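Local coordinates for protein monopolin complex subunit CSM1 (Candida glabrata, PDB 6MJC) that probably serves as the kinetochore-binding subunit of the monopolin complex, its globular domain holding a peptide of the kinetochore protein Dsn1, at residues 17-22 against 35-40; 42-47 against 65-70; 84-89 against 109-114. All coordinates share one frame; numbering follows the deposited sequence.

Contact 1: 17-22 against 35-40; sequences CGVRVH and TSQGSK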
loop_
_atom_site.group_PDB
_atom_site.type_symbol
_atom_site.label_atom_id
_atom_site.label_comp_id
_atom_site.label_asym_id
_atom_site.label_seq_id
_atom_site.Cartn_x
_atom_site.Cartn_y
_atom_site.Cartn_z
ATOM N N CYS A 17 -7.284 -12.213 2.787
ATOM C CA CYS A 17 -8.668 -11.978 3.187
ATOM C C CYS A 17 -8.929 -10.480 3.198
ATOM O O CYS A 17 -8.140 -9.709 3.747
ATOM C CB CYS A 17 -8.962 -12.553 4.584
ATOM S SG CYS A 17 -9.092 -14.310 4.725
ATOM N N GLY A 18 -10.004 -10.056 2.547
ATOM C CA GLY A 18 -10.390 -8.665 2.646
ATOM C C GLY A 18 -9.684 -7.728 1.700
ATOM O O GLY A 18 -9.870 -6.508 1.799
ATOM N N VAL A 19 -8.875 -8.252 0.785
ATOM C CA VAL A 19 -8.034 -7.460 -0.102
ATOM C C VAL A 19 -8.556 -7.594 -1.527
ATOM O O VAL A 19 -8.802 -8.702 -2.005
ATOM C CB VAL A 19 -6.573 -7.925 -0.011
ATOM C CG1 VAL A 19 -5.765 -7.468 -1.247
ATOM C CG2 VAL A 19 -5.938 -7.419 1.265
ATOM N N ARG A 20 -8.723 -6.468 -2.205
ATOM C CA ARG A 20 -9.206 -6.496 -3.581
ATOM C C ARG A 20 -8.247 -5.672 -4.421
ATOM O O ARG A 20 -8.149 -4.453 -4.242
ATOM C CB ARG A 20 -10.626 -5.951 -3.676
ATOM C CG ARG A 20 -11.612 -6.642 -2.750
ATOM C CD ARG A 20 -12.968 -5.943 -2.733
ATOM N NE ARG A 20 -12.962 -4.709 -1.949
ATOM C CZ ARG A 20 -12.960 -4.658 -0.618
ATOM N NH1 ARG A 20 -12.956 -5.771 0.101
ATOM N NH2 ARG A 20 -12.966 -3.493 0.005
ATOM N N VAL A 21 -7.545 -6.313 -5.347
ATOM C CA VAL A 21 -6.551 -5.599 -6.158
ATOM C C VAL A 21 -7.161 -5.227 -7.495
ATOM O O VAL A 21 -7.722 -6.072 -8.174
ATOM C CB VAL A 21 -5.282 -6.435 -6.362
ATOM C CG1 VAL A 21 -4.309 -5.708 -7.297
ATOM C CG2 VAL A 21 -4.639 -6.661 -5.014
ATOM N N HIS A 22 -7.007 -3.974 -7.906
ATOM C CA HIS A 22 -7.792 -3.444 -9.018
ATOM C C HIS A 22 -6.953 -3.278 -10.280
ATOM O O HIS A 22 -7.243 -3.875 -11.317
ATOM C CB HIS A 22 -8.415 -2.097 -8.588
ATOM C CG HIS A 22 -9.328 -2.203 -7.403
ATOM N ND1 HIS A 22 -10.455 -3.004 -7.382
ATOM C CD2 HIS A 22 -9.269 -1.606 -6.191
ATOM C CE1 HIS A 22 -11.048 -2.891 -6.205
ATOM N NE2 HIS A 22 -10.349 -2.048 -5.466
ATOM N N THR A 35 -5.156 -1.135 -4.353
ATOM C CA THR A 35 -5.787 -2.092 -3.459
ATOM C C THR A 35 -6.923 -1.390 -2.736
ATOM O O THR A 35 -6.829 -0.199 -2.409
ATOM C CB THR A 35 -4.810 -2.607 -2.393
ATOM O OG1 THR A 35 -3.585 -3.004 -3.005
ATOM C CG2 THR A 35 -5.397 -3.795 -1.666
ATOM N N SER A 36 -7.983 -2.139 -2.500
ATOM C CA SER A 36 -9.065 -1.800 -1.598
ATOM C C SER A 36 -9.067 -2.846 -0.499
ATOM O O SER A 36 -9.025 -4.051 -0.782
ATOM C CB SER A 36 -10.396 -1.769 -2.369
ATOM O OG SER A 36 -11.468 -1.542 -1.495
ATOM N N GLN A 37 -9.072 -2.402 0.744
ATOM C CA GLN A 37 -9.084 -3.322 1.870
ATOM C C GLN A 37 -10.196 -2.936 2.825
ATOM O O GLN A 37 -10.488 -1.746 2.995
ATOM C CB GLN A 37 -7.750 -3.307 2.605
ATOM C CG GLN A 37 -7.648 -4.388 3.583
ATOM C CD GLN A 37 -6.324 -4.510 4.250
ATOM O OE1 GLN A 37 -5.315 -4.041 3.771
ATOM N NE2 GLN A 37 -6.326 -5.169 5.385
ATOM N N GLY A 38 -10.838 -3.934 3.420
ATOM C CA GLY A 38 -11.812 -3.705 4.469
ATOM C C GLY A 38 -13.202 -4.151 4.060
ATOM O O GLY A 38 -13.500 -4.388 2.893
ATOM N N SER A 39 -14.058 -4.256 5.074
ATOM C CA SER A 39 -15.367 -4.843 4.950
ATOM C C SER A 39 -16.426 -3.742 5.050
ATOM O O SER A 39 -16.157 -2.577 4.678
ATOM C CB SER A 39 -15.484 -5.933 6.014
ATOM O OG SER A 39 -15.329 -5.361 7.293
ATOM N N LYS A 40 -17.605 -4.096 5.561
ATOM C CA LYS A 40 -18.652 -3.110 5.758
ATOM C C LYS A 40 -18.183 -2.002 6.687
ATOM O O LYS A 40 -18.475 -0.825 6.449
ATOM C CB LYS A 40 -19.907 -3.780 6.316
HETATM O O HOH W 1 -13.504 -2.797 -4.050
#

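Contact 2: 42-47 against 65-70; sequences GIMDYK and VIYVPL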
loop_
_atom_site.group_PDB
_atom_site.type_symbol
_atom_site.label_atom_id
_atom_site.label_comp_id
_atom_site.label_asym_id
_atom_site.label_seq_id
_atom_site.Cartn_x
_atom_site.Cartn_y
_atom_site.Cartn_z
ATOM N N GLY A 42 -15.354 -0.406 7.410
ATOM C CA GLY A 42 -14.637 0.679 6.768
ATOM C C GLY A 42 -13.816 0.160 5.621
ATOM O O GLY A 42 -13.360 -0.989 5.629
ATOM N N ILE A 43 -13.655 0.991 4.600
ATOM C CA ILE A 43 -12.847 0.645 3.442
ATOM C C ILE A 43 -11.759 1.690 3.273
ATOM O O ILE A 43 -12.037 2.898 3.288
ATOM C CB ILE A 43 -13.691 0.542 2.161
ATOM C CG1 ILE A 43 -14.608 -0.677 2.224
ATOM C CG2 ILE A 43 -12.771 0.455 0.950
ATOM C CD1 ILE A 43 -15.542 -0.809 1.035
ATOM N N MET A 44 -10.545 1.219 3.022
ATOM C CA MET A 44 -9.405 2.050 2.700
ATOM C C MET A 44 -8.839 1.628 1.353
ATOM O O MET A 44 -8.646 0.428 1.100
ATOM C CB MET A 44 -8.354 1.923 3.791
ATOM C CG MET A 44 -7.136 2.755 3.569
ATOM S SD MET A 44 -7.534 4.503 3.879
ATOM C CE MET A 44 -5.996 5.131 3.303
ATOM N N ASP A 45 -8.644 2.609 0.480
ATOM C CA ASP A 45 -7.956 2.392 -0.773
ATOM C C ASP A 45 -6.516 2.861 -0.638
ATOM O O ASP A 45 -6.222 3.914 -0.045
ATOM C CB ASP A 45 -8.647 3.107 -1.946
ATOM C CG ASP A 45 -9.906 2.405 -2.416
ATOM O OD1 ASP A 45 -9.822 1.442 -3.203
ATOM O OD2 ASP A 45 -10.992 2.840 -2.019
ATOM N N TYR A 46 -5.613 2.071 -1.188
ATOM C CA TYR A 46 -4.197 2.426 -1.176
ATOM C C TYR A 46 -3.496 1.734 -2.328
ATOM O O TYR A 46 -3.987 0.755 -2.899
ATOM C CB TYR A 46 -3.528 2.068 0.166
ATOM C CG TYR A 46 -3.592 0.605 0.591
ATOM C CD1 TYR A 46 -2.577 -0.271 0.240
ATOM C CD2 TYR A 46 -4.626 0.123 1.363
ATOM C CE1 TYR A 46 -2.613 -1.635 0.634
ATOM C CE2 TYR A 46 -4.679 -1.240 1.757
ATOM C CZ TYR A 46 -3.667 -2.092 1.399
ATOM O OH TYR A 46 -3.671 -3.424 1.792
ATOM N N LYS A 47 -2.311 2.226 -2.629
ATOM C CA LYS A 47 -1.425 1.644 -3.630
ATOM C C LYS A 47 -0.196 1.120 -2.908
ATOM O O LYS A 47 0.304 1.786 -2.004
ATOM C CB LYS A 47 -1.068 2.744 -4.636
ATOM C CG LYS A 47 -0.261 2.343 -5.829
ATOM C CD LYS A 47 -0.042 3.657 -6.631
ATOM C CE LYS A 47 0.878 3.406 -7.774
ATOM N NZ LYS A 47 1.151 4.678 -8.443
ATOM N N VAL A 65 8.926 -1.744 0.397
ATOM C CA VAL A 65 7.522 -1.523 0.079
ATOM C C VAL A 65 7.183 -0.043 0.224
ATOM O O VAL A 65 7.522 0.607 1.223
ATOM C CB VAL A 65 6.595 -2.356 0.973
ATOM C CG1 VAL A 65 5.151 -2.150 0.531
ATOM C CG2 VAL A 65 6.898 -3.848 0.923
ATOM N N ILE A 66 6.483 0.484 -0.765
ATOM C CA ILE A 66 5.951 1.852 -0.726
ATOM C C ILE A 66 4.434 1.750 -0.539
ATOM O O ILE A 66 3.750 1.111 -1.337
ATOM C CB ILE A 66 6.282 2.656 -2.004
ATOM C CG1 ILE A 66 7.787 2.671 -2.334
ATOM C CG2 ILE A 66 5.682 4.110 -1.882
ATOM C CD1 ILE A 66 8.772 3.299 -1.330
ATOM N N TYR A 67 3.894 2.502 0.424
ATOM C CA TYR A 67 2.462 2.549 0.712
ATOM C C TYR A 67 1.965 3.947 0.418
ATOM O O TYR A 67 2.519 4.911 0.929
ATOM C CB TYR A 67 2.154 2.211 2.184
ATOM C CG TYR A 67 0.790 2.686 2.718
ATOM C CD1 TYR A 67 -0.356 1.917 2.564
ATOM C CD2 TYR A 67 0.679 3.853 3.431
ATOM C CE1 TYR A 67 -1.567 2.335 3.085
ATOM C CE2 TYR A 67 -0.564 4.275 3.958
ATOM C CZ TYR A 67 -1.677 3.530 3.736
ATOM O OH TYR A 67 -2.894 3.891 4.254
ATOM N N VAL A 68 0.932 4.056 -0.406
ATOM C CA VAL A 68 0.387 5.358 -0.805
ATOM C C VAL A 68 -1.100 5.392 -0.471
ATOM O O VAL A 68 -1.902 4.675 -1.091
ATOM C CB VAL A 68 0.569 5.601 -2.309
ATOM C CG1 VAL A 68 0.081 7.054 -2.684
ATOM C CG2 VAL A 68 1.967 5.424 -2.748
ATOM N N PRO A 69 -1.543 6.164 0.513
ATOM C CA PRO A 69 -2.984 6.214 0.783
ATOM C C PRO A 69 -3.727 6.976 -0.314
ATOM O O PRO A 69 -3.277 8.023 -0.761
ATOM C CB PRO A 69 -3.047 6.934 2.133
ATOM C CG PRO A 69 -1.864 7.822 2.159
ATOM C CD PRO A 69 -0.771 7.077 1.375
ATOM N N LEU A 70 -4.864 6.446 -0.747
ATOM C CA LEU A 70 -5.665 7.074 -1.799
ATOM C C LEU A 70 -6.905 7.695 -1.155
ATOM O O LEU A 70 -7.965 7.078 -1.029
ATOM C CB LEU A 70 -5.989 6.041 -2.863
ATOM C CG LEU A 70 -4.795 5.351 -3.503
ATOM C CD1 LEU A 70 -5.264 4.171 -4.443
ATOM C CD2 LEU A 70 -3.877 6.296 -4.233
HETATM O O HOH W 2 -8.865 5.525 1.080
#

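Contact 3: 84-89 against 109-114; sequences KKLPDY and SKSLNK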
loop_
_atom_site.group_PDB
_atom_site.type_symbol
_atom_site.label_atom_id
_atom_site.label_comp_id
_atom_site.label_asym_id
_atom_site.label_seq_id
_atom_site.Cartn_x
_atom_site.Cartn_y
_atom_site.Cartn_z
ATOM N N LYS A 84 -10.655 8.541 12.659
ATOM C CA LYS A 84 -10.835 8.131 14.046
ATOM C C LYS A 84 -10.213 6.772 14.288
ATOM O O LYS A 84 -9.698 6.501 15.376
ATOM C CB LYS A 84 -12.315 8.047 14.407
ATOM C CG LYS A 84 -13.091 9.327 14.439
ATOM C CD LYS A 84 -14.571 9.033 14.833
ATOM C CE LYS A 84 -15.532 10.092 14.303
ATOM N NZ LYS A 84 -16.966 9.730 14.523
ATOM N N LYS A 85 -10.251 5.905 13.282
ATOM C CA LYS A 85 -9.961 4.495 13.497
ATOM C C LYS A 85 -8.503 4.189 13.229
ATOM O O LYS A 85 -7.917 3.338 13.906
ATOM C CB LYS A 85 -10.837 3.608 12.594
ATOM C CG LYS A 85 -12.328 3.684 12.904
ATOM C CD LYS A 85 -13.114 2.452 12.436
ATOM C CE LYS A 85 -13.565 2.552 10.995
ATOM N NZ LYS A 85 -14.458 1.420 10.618
ATOM N N LEU A 86 -7.882 4.898 12.204
ATOM C CA LEU A 86 -6.536 4.496 11.857
ATOM C C LEU A 86 -5.495 5.453 12.437
ATOM O O LEU A 86 -5.764 6.642 12.635
ATOM C CB LEU A 86 -6.329 4.450 10.340
ATOM C CG LEU A 86 -7.400 3.830 9.442
ATOM C CD1 LEU A 86 -6.763 3.688 8.026
ATOM C CD2 LEU A 86 -8.039 2.600 9.833
ATOM N N PRO A 87 -4.269 4.962 12.612
ATOM C CA PRO A 87 -3.196 5.830 13.089
ATOM C C PRO A 87 -2.816 6.877 12.048
ATOM O O PRO A 87 -2.995 6.694 10.844
ATOM C CB PRO A 87 -2.039 4.864 13.383
ATOM C CG PRO A 87 -2.392 3.580 12.692
ATOM C CD PRO A 87 -3.874 3.540 12.547
ATOM N N ASP A 88 -2.330 8.017 12.545
ATOM C CA ASP A 88 -1.978 9.140 11.653
ATOM C C ASP A 88 -1.075 8.708 10.499
ATOM O O ASP A 88 -1.169 9.234 9.374
ATOM C CB ASP A 88 -1.241 10.244 12.430
ATOM C CG ASP A 88 -2.126 11.000 13.404
ATOM O OD1 ASP A 88 -3.349 10.771 13.386
ATOM O OD2 ASP A 88 -1.593 11.830 14.184
ATOM N N TYR A 89 -0.157 7.777 10.756
ATOM C CA TYR A 89 0.806 7.466 9.697
ATOM C C TYR A 89 0.192 6.768 8.505
ATOM O O TYR A 89 0.798 6.782 7.412
ATOM C CB TYR A 89 1.954 6.649 10.254
ATOM C CG TYR A 89 1.588 5.395 10.974
ATOM C CD1 TYR A 89 1.177 4.267 10.291
ATOM C CD2 TYR A 89 1.688 5.326 12.351
ATOM C CE1 TYR A 89 0.839 3.089 10.977
ATOM C CE2 TYR A 89 1.393 4.137 13.039
ATOM C CZ TYR A 89 0.959 3.045 12.351
ATOM O OH TYR A 89 0.638 1.915 13.061
ATOM N N SER A 109 -5.877 -4.158 8.857
ATOM C CA SER A 109 -7.086 -4.941 8.969
ATOM C C SER A 109 -7.748 -4.699 10.316
ATOM O O SER A 109 -8.967 -4.521 10.396
ATOM C CB SER A 109 -6.752 -6.420 8.760
ATOM O OG SER A 109 -7.956 -7.161 8.673
ATOM N N LYS A 110 -6.955 -4.619 11.378
ATOM C CA LYS A 110 -7.534 -4.414 12.695
ATOM C C LYS A 110 -8.078 -3.003 12.835
ATOM O O LYS A 110 -9.121 -2.798 13.463
ATOM C CB LYS A 110 -6.496 -4.673 13.773
ATOM C CG LYS A 110 -6.177 -6.161 13.992
ATOM C CD LYS A 110 -5.218 -6.361 15.165
ATOM C CE LYS A 110 -4.948 -7.854 15.411
ATOM N NZ LYS A 110 -3.880 -8.090 16.427
ATOM N N SER A 111 -7.364 -2.019 12.289
ATOM C CA SER A 111 -7.805 -0.634 12.392
ATOM C C SER A 111 -9.146 -0.454 11.703
ATOM O O SER A 111 -10.041 0.210 12.241
ATOM C CB SER A 111 -6.754 0.301 11.807
ATOM O OG SER A 111 -5.503 0.148 12.463
ATOM N N LEU A 112 -9.324 -1.070 10.530
ATOM C CA LEU A 112 -10.594 -0.914 9.821
ATOM C C LEU A 112 -11.744 -1.583 10.550
ATOM O O LEU A 112 -12.883 -1.136 10.398
ATOM C CB LEU A 112 -10.523 -1.469 8.400
ATOM C CG LEU A 112 -9.551 -0.758 7.489
ATOM C CD1 LEU A 112 -9.253 -1.519 6.197
ATOM C CD2 LEU A 112 -10.132 0.628 7.149
ATOM N N ASN A 113 -11.486 -2.650 11.324
ATOM C CA ASN A 113 -12.554 -3.382 12.012
ATOM C C ASN A 113 -12.989 -2.714 13.309
ATOM O O ASN A 113 -14.122 -2.926 13.755
ATOM C CB ASN A 113 -12.105 -4.811 12.342
ATOM C CG ASN A 113 -12.295 -5.765 11.194
ATOM O OD1 ASN A 113 -13.102 -5.519 10.298
ATOM N ND2 ASN A 113 -11.550 -6.869 11.208
ATOM N N LYS A 114 -12.114 -1.918 13.916
ATOM C CA LYS A 114 -12.365 -1.326 15.224
ATOM C C LYS A 114 -13.825 -1.017 15.534
ATOM O O LYS A 114 -14.345 0.019 15.125
ATOM C CB LYS A 114 -11.559 -0.025 15.359
ATOM C CG LYS A 114 -10.238 -0.136 16.090
ATOM C CD LYS A 114 -9.529 1.224 16.172
ATOM C CE LYS A 114 -8.184 1.106 16.872
ATOM N NZ LYS A 114 -7.561 2.439 17.127
#

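Contact 1: 17-22 against 35-40
Gly18 meets Gly38 backbone to backbone: Gly38 N donates to Gly18 O at 3.2 Å, and Gln37 CA sends a C-H to the same oxygen. Gly18 takes a positive phi, a conformation easily reached by glycine. Val19 opens the regular pairing opposite Gln37 as a non-hydrogen-bonded pair. Its CG1, anti to the backbone N, packs on Thr35 CG2 at 3.7 Å, while CG2 lies against Gln37 CG; the Gln37 amide oxygen turns away to Tyr46 OH. Arg20 and Ser36 form the hydrogen-bonded pair, with Arg20 N 2.8 Å from Ser36 O and Ser36 N donating in turn to Arg20 O. A bend at chi3 (-76°) turns the Arg20 guanidinium toward the 35-40 segment. Arg20 NH1 and NH2 then grip Gly38 O end-on, close to the guanidinium plane, at 3.2 and 3.1 Å. Arg20 NH2 also reaches Ser36 OG (2.9 Å), which lies 32° out of that plane, and a water accepts from NE, so every guanidinium nitrogen has a partner. Val21 sits opposite Thr35 on the same face as Val19. His22 brings NE2 to within 3.1 Å of Ser36 CB, which lies at the ring edge. With axes at 160° and 4.7 Å at closest, and strands 19-26 and 30-37 consecutive in the chain, this is the paired open end of a beta hairpin.

Contact 2: 42-47 against 65-70
Tyr46 CG stands between its backbone N and carbonyl carbon (chi1 58°), whereas Tyr67 CG is anti to its backbone N (chi1 160°); from these positions on neighbouring strands the two side chains cross at about a right angle. Tyr67 CE1 comes 3.5 Å from Tyr46 CB, and the ring centroids are 5.5 Å apart with planes at 46°, an oblique meeting. Met44, bent at chi2, swings CE to Pro69 CB at 3.6 Å and to Tyr67 OH at 3.5 Å. The backbone evidence for pairing is a two-way bond between Lys47 and Val68: Lys47 N donates to Val68 O at 2.9 Å, and Val68 N returns the bond to Lys47 O, both in the carbonyl plane. Beyond the non-hydrogen-bonded pair Tyr46-Pro69, Leu70 N reaches Asp45 O at 3.0 Å from above the carbonyl plane. A water bridges Asp45 N and Leu70 O. Leu70 lays CD1 along the Tyr46 backbone, 3.7 Å from its C. The polar ends of the side chains are held elsewhere: Asp45 OD2 in a salt bridge to Arg74, Tyr46 OH by Gln37 OE1, Lys47 NZ by Tyr25 OH, and Tyr67 OH by Leu90 O. Phe104 of helix 101-113 meets both tyrosines, edge-to-face with Tyr46, while strand 30-37 flanks 44-52 and strand 94-96 flanks 63-69; on the face of Lys47 and Val68 the bound peptide packs.

Contact 3: 84-89 against 109-114
The chain leaves helix 76-85 at Leu86 (psi 156°), where its CA comes 5.3 Å from the CA of Ser111 near the end of helix 101-113. Ser111 directs its CB at the turn and meets Leu86 CD2 at 3.3 Å, tighter than usual for two carbons. Leu86 CD2 also lies 3.9 Å from Leu112 CD2, so it touches two successive residues of the helix. Pro87 adds a contact, its CD 3.8 Å from Ser111 OG. The Ser111 hydroxyl itself is engaged within its own helix, hydrogen-bonded to Lys107 O, an arrangement compatible with its OG lying anti to the carbonyl carbon. The packing thus joins the exit of one helix to the C-terminal turns of another in an alpha+beta domain, helices packed on an antiparallel sheet, consistent with the RWD-like domains of kinetochore proteins; Leu86 extends the apolar layer by touching Met108 and Phe91. Around this core two lysines exchange contacts with backbone carbonyls. Lys85 runs beside the last turn, CB 3.5 Å from Ser111 O, and a bend at chi3 (-86°) carries NZ to Leu112 O at 3.0 Å, tilted 30° from the carbonyl plane. Its second, weak bond goes to Asn41 O. As the last carbonyls of a helix point past its C-terminal end, the negative end of the dipole, the ammonium group is probably favoured there. In return the extended Lys114 chain passes over Lys85 O, with CD 3.5 Å away and NZ in a weak hydrogen bond at 3.4 Å.

In the fold
Contacts 1 and 2 are successive hairpin pairings in one antiparallel sheet, their centres about 10 Å apart. The seam between them is strand 30-37 against 44-52: Thr35 N lies 2.7 Å from Tyr46 O, and Gln37 OE1 lies 2.6 Å from Tyr46 OH. Contact 3, with its centre about 12 Å from that of contact 2 and 14 Å from that of contact 1, meets both through Leu112: CD1 comes 3.4 Å from Gln37 O and CD2 4.0 Å from Met44 CB. The bound peptide reaches contact 2 at Lys47, Ile66 and Val68 and packs on Tyr89, in segment 84-89 but outside the packing of contact 3, a surface from sheet to 3-10 segment consistent with kinetochore recruitment.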